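Local coordinates for GTP pyrophosphokinase YjbM (Bacillus subtilis, PDB 5DEC), which transfers pyrophosphate from ATP to GDP or GTP, making the stringent-response alarmones ppGpp and pppGpp, at residues Tyr126-Leu131 with Val145-Arg150. Residues are numbered along the deposited sequence; the frame is centred on the assembly and turned at random.
Sequences YHLVVL and VEIQIR
The amide of Gln148 lies stacked against the imidazole of His127, its CD 3.1 Å above the ring plane and displaced toward the rim, with amide and ring planes 28° apart. Next to it, over the same face, the methylene CG makes a CH-pi contact, 3.8 Å from the centroid of the His127 ring. Glutamine suits this place because one flat group can stack and bond at once: NE2 gives a straight hydrogen bond to Glu146 OE1 (2.9 Å), reaching it from above the carboxylate plane, while OE1 is hydrogen-bonded to Ser125 OG and takes two weak bonds from Arg150 NE and NH2. His127 NE2, the ring atom closest to the amide, is hydrogen-bonded to the hydroxyl of Tyr123.

On the opposite face of the sheet the contact is apolar. Ile149 CD1 rests on Tyr126 CD2 (3.7 Å), and Ile147, with CG1 anti to its carbonyl carbon (chi1 -56°), sends CD1 toward Val130 CG1 and Leu128 CD1. Aliphatic residues suit this face, which packs against helix 90-102, while tyrosine adds a hydroxyl that bonds Gln111.

Six backbone hydrogen bonds fix the register of this antiparallel hairpin in three doubly bonded pairs, Leu128 with Ile147 in the middle. His127 and Glu146 therefore emerge on one face of the RelA/SpoT synthetase sheet, where His127 binds the alarmone product, Glu146 is the inferred proton acceptor, and magnesium-binding Asp79 lies beside it. With alanine in place of Gln148, the His127 ring would probably lose its stacked amide and the Glu146 carboxylate a bond that limits its rotation. The geometry is consistent with Gln148 serving as a neutral second-shell link between a product-binding ring and the presumed catalytic base.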
loop_
_atom_site.group_PDB
_atom_site.type_symbol
_atom_site.label_atom_id
_atom_site.label_comp_id
_atom_site.label_asym_id
_atom_site.label_seq_id
_atom_site.Cartn_x
_atom_site.Cartn_y
_atom_site.Cartn_z
ATOM N N TYR B 126 -5.609 -10.891 24.312
ATOM C CA TYR B 126 -6.919 -10.342 24.641
ATOM C C TYR B 126 -7.802 -10.308 23.399
ATOM O O TYR B 126 -7.375 -9.815 22.357
ATOM C CB TYR B 126 -6.788 -8.945 25.221
ATOM C CG TYR B 126 -8.115 -8.288 25.498
ATOM C CD1 TYR B 126 -8.784 -8.509 26.692
ATOM C CD2 TYR B 126 -8.705 -7.442 24.557
ATOM C CE1 TYR B 126 -9.998 -7.903 26.950
ATOM C CE2 TYR B 126 -9.919 -6.838 24.805
ATOM C CZ TYR B 126 -10.558 -7.071 26.003
ATOM O OH TYR B 126 -11.763 -6.463 26.258
ATOM N N HIS B 127 -9.036 -10.791 23.510
ATOM C CA HIS B 127 -9.939 -10.785 22.371
ATOM C C HIS B 127 -11.130 -9.873 22.601
ATOM O O HIS B 127 -11.695 -9.823 23.702
ATOM C CB HIS B 127 -10.475 -12.191 22.067
ATOM C CG HIS B 127 -9.431 -13.193 21.710
ATOM N ND1 HIS B 127 -9.726 -14.367 21.051
ATOM C CD2 HIS B 127 -8.083 -13.199 21.890
ATOM C CE1 HIS B 127 -8.619 -15.060 20.861
ATOM N NE2 HIS B 127 -7.606 -14.367 21.363
ATOM N N LEU B 128 -11.520 -9.151 21.558
ATOM C CA LEU B 128 -12.860 -8.583 21.555
ATOM C C LEU B 128 -13.490 -8.728 20.174
ATOM O O LEU B 128 -12.804 -8.956 19.182
ATOM C CB LEU B 128 -12.855 -7.134 22.021
ATOM C CG LEU B 128 -12.040 -6.066 21.324
ATOM C CD1 LEU B 128 -12.839 -5.421 20.227
ATOM C CD2 LEU B 128 -11.680 -5.033 22.362
ATOM N N VAL B 129 -14.806 -8.613 20.123
ATOM C CA VAL B 129 -15.528 -8.747 18.873
ATOM C C VAL B 129 -16.343 -7.484 18.681
ATOM O O VAL B 129 -17.053 -7.084 19.591
ATOM C CB VAL B 129 -16.472 -9.959 18.888
ATOM C CG1 VAL B 129 -17.221 -10.037 17.576
ATOM C CG2 VAL B 129 -15.688 -11.257 19.159
ATOM N N VAL B 130 -16.246 -6.855 17.514
ATOM C CA VAL B 130 -17.022 -5.645 17.264
ATOM C C VAL B 130 -18.041 -5.875 16.168
ATOM O O VAL B 130 -17.866 -6.742 15.302
ATOM C CB VAL B 130 -16.131 -4.431 16.842
ATOM C CG1 VAL B 130 -15.047 -4.140 17.869
ATOM C CG2 VAL B 130 -15.507 -4.663 15.477
ATOM N N LEU B 131 -19.107 -5.084 16.202
ATOM C CA LEU B 131 -20.072 -5.098 15.125
ATOM C C LEU B 131 -19.840 -3.844 14.280
ATOM O O LEU B 131 -20.067 -2.721 14.743
ATOM C CB LEU B 131 -21.496 -5.151 15.689
ATOM C CG LEU B 131 -22.616 -5.451 14.691
ATOM C CD1 LEU B 131 -22.415 -6.833 14.101
ATOM C CD2 LEU B 131 -24.003 -5.344 15.370
ATOM N N VAL B 145 -16.386 -8.606 13.486
ATOM C CA VAL B 145 -14.946 -8.588 13.286
ATOM C C VAL B 145 -14.274 -8.886 14.611
ATOM O O VAL B 145 -14.536 -8.199 15.604
ATOM C CB VAL B 145 -14.438 -7.225 12.782
ATOM C CG1 VAL B 145 -12.942 -7.280 12.539
ATOM C CG2 VAL B 145 -15.201 -6.785 11.499
ATOM N N GLU B 146 -13.417 -9.899 14.637
ATOM C CA GLU B 146 -12.659 -10.185 15.854
ATOM C C GLU B 146 -11.407 -9.314 15.904
ATOM O O GLU B 146 -10.680 -9.206 14.922
ATOM C CB GLU B 146 -12.253 -11.651 15.924
ATOM C CG GLU B 146 -11.438 -11.975 17.173
ATOM C CD GLU B 146 -10.833 -13.370 17.112
ATOM O OE1 GLU B 146 -9.733 -13.506 16.530
ATOM O OE2 GLU B 146 -11.465 -14.321 17.615
ATOM N N ILE B 147 -11.160 -8.679 17.041
ATOM C CA ILE B 147 -9.938 -7.903 17.208
ATOM C C ILE B 147 -9.160 -8.512 18.378
ATOM O O ILE B 147 -9.680 -8.587 19.486
ATOM C CB ILE B 147 -10.202 -6.426 17.522
ATOM C CG1 ILE B 147 -11.074 -5.767 16.449
ATOM C CG2 ILE B 147 -8.857 -5.678 17.679
ATOM C CD1 ILE B 147 -11.352 -4.301 16.720
ATOM N N GLN B 148 -7.945 -8.980 18.133
ATOM C CA GLN B 148 -7.090 -9.448 19.231
ATOM C C GLN B 148 -6.016 -8.422 19.547
ATOM O O GLN B 148 -5.533 -7.733 18.653
ATOM C CB GLN B 148 -6.427 -10.781 18.909
ATOM C CG GLN B 148 -7.376 -11.907 18.552
ATOM C CD GLN B 148 -6.660 -13.253 18.544
ATOM O OE1 GLN B 148 -5.644 -13.430 19.222
ATOM N NE2 GLN B 148 -7.151 -14.182 17.736
ATOM N N ILE B 149 -5.675 -8.287 20.828
ATOM C CA ILE B 149 -4.619 -7.378 21.236
ATOM C C ILE B 149 -3.534 -8.218 21.950
ATOM O O ILE B 149 -3.851 -8.970 22.859
ATOM C CB ILE B 149 -5.156 -6.284 22.157
ATOM C CG1 ILE B 149 -6.503 -5.754 21.614
ATOM C CG2 ILE B 149 -4.114 -5.141 22.332
ATOM C CD1 ILE B 149 -7.161 -4.762 22.554
ATOM N N ARG B 150 -2.284 -8.087 21.521
ATOM C CA ARG B 150 -1.197 -8.943 22.000
ATOM C C ARG B 150 0.068 -8.150 22.160
ATOM O O ARG B 150 0.294 -7.220 21.403
ATOM C CB ARG B 150 -0.908 -10.075 21.003
ATOM C CG ARG B 150 -2.056 -10.988 20.655
ATOM C CD ARG B 150 -1.643 -11.887 19.505
ATOM N NE ARG B 150 -2.557 -13.001 19.307
ATOM C CZ ARG B 150 -2.386 -13.941 18.390
ATOM N NH1 ARG B 150 -1.328 -13.895 17.590
ATOM N NH2 ARG B 150 -3.252 -14.939 18.292
#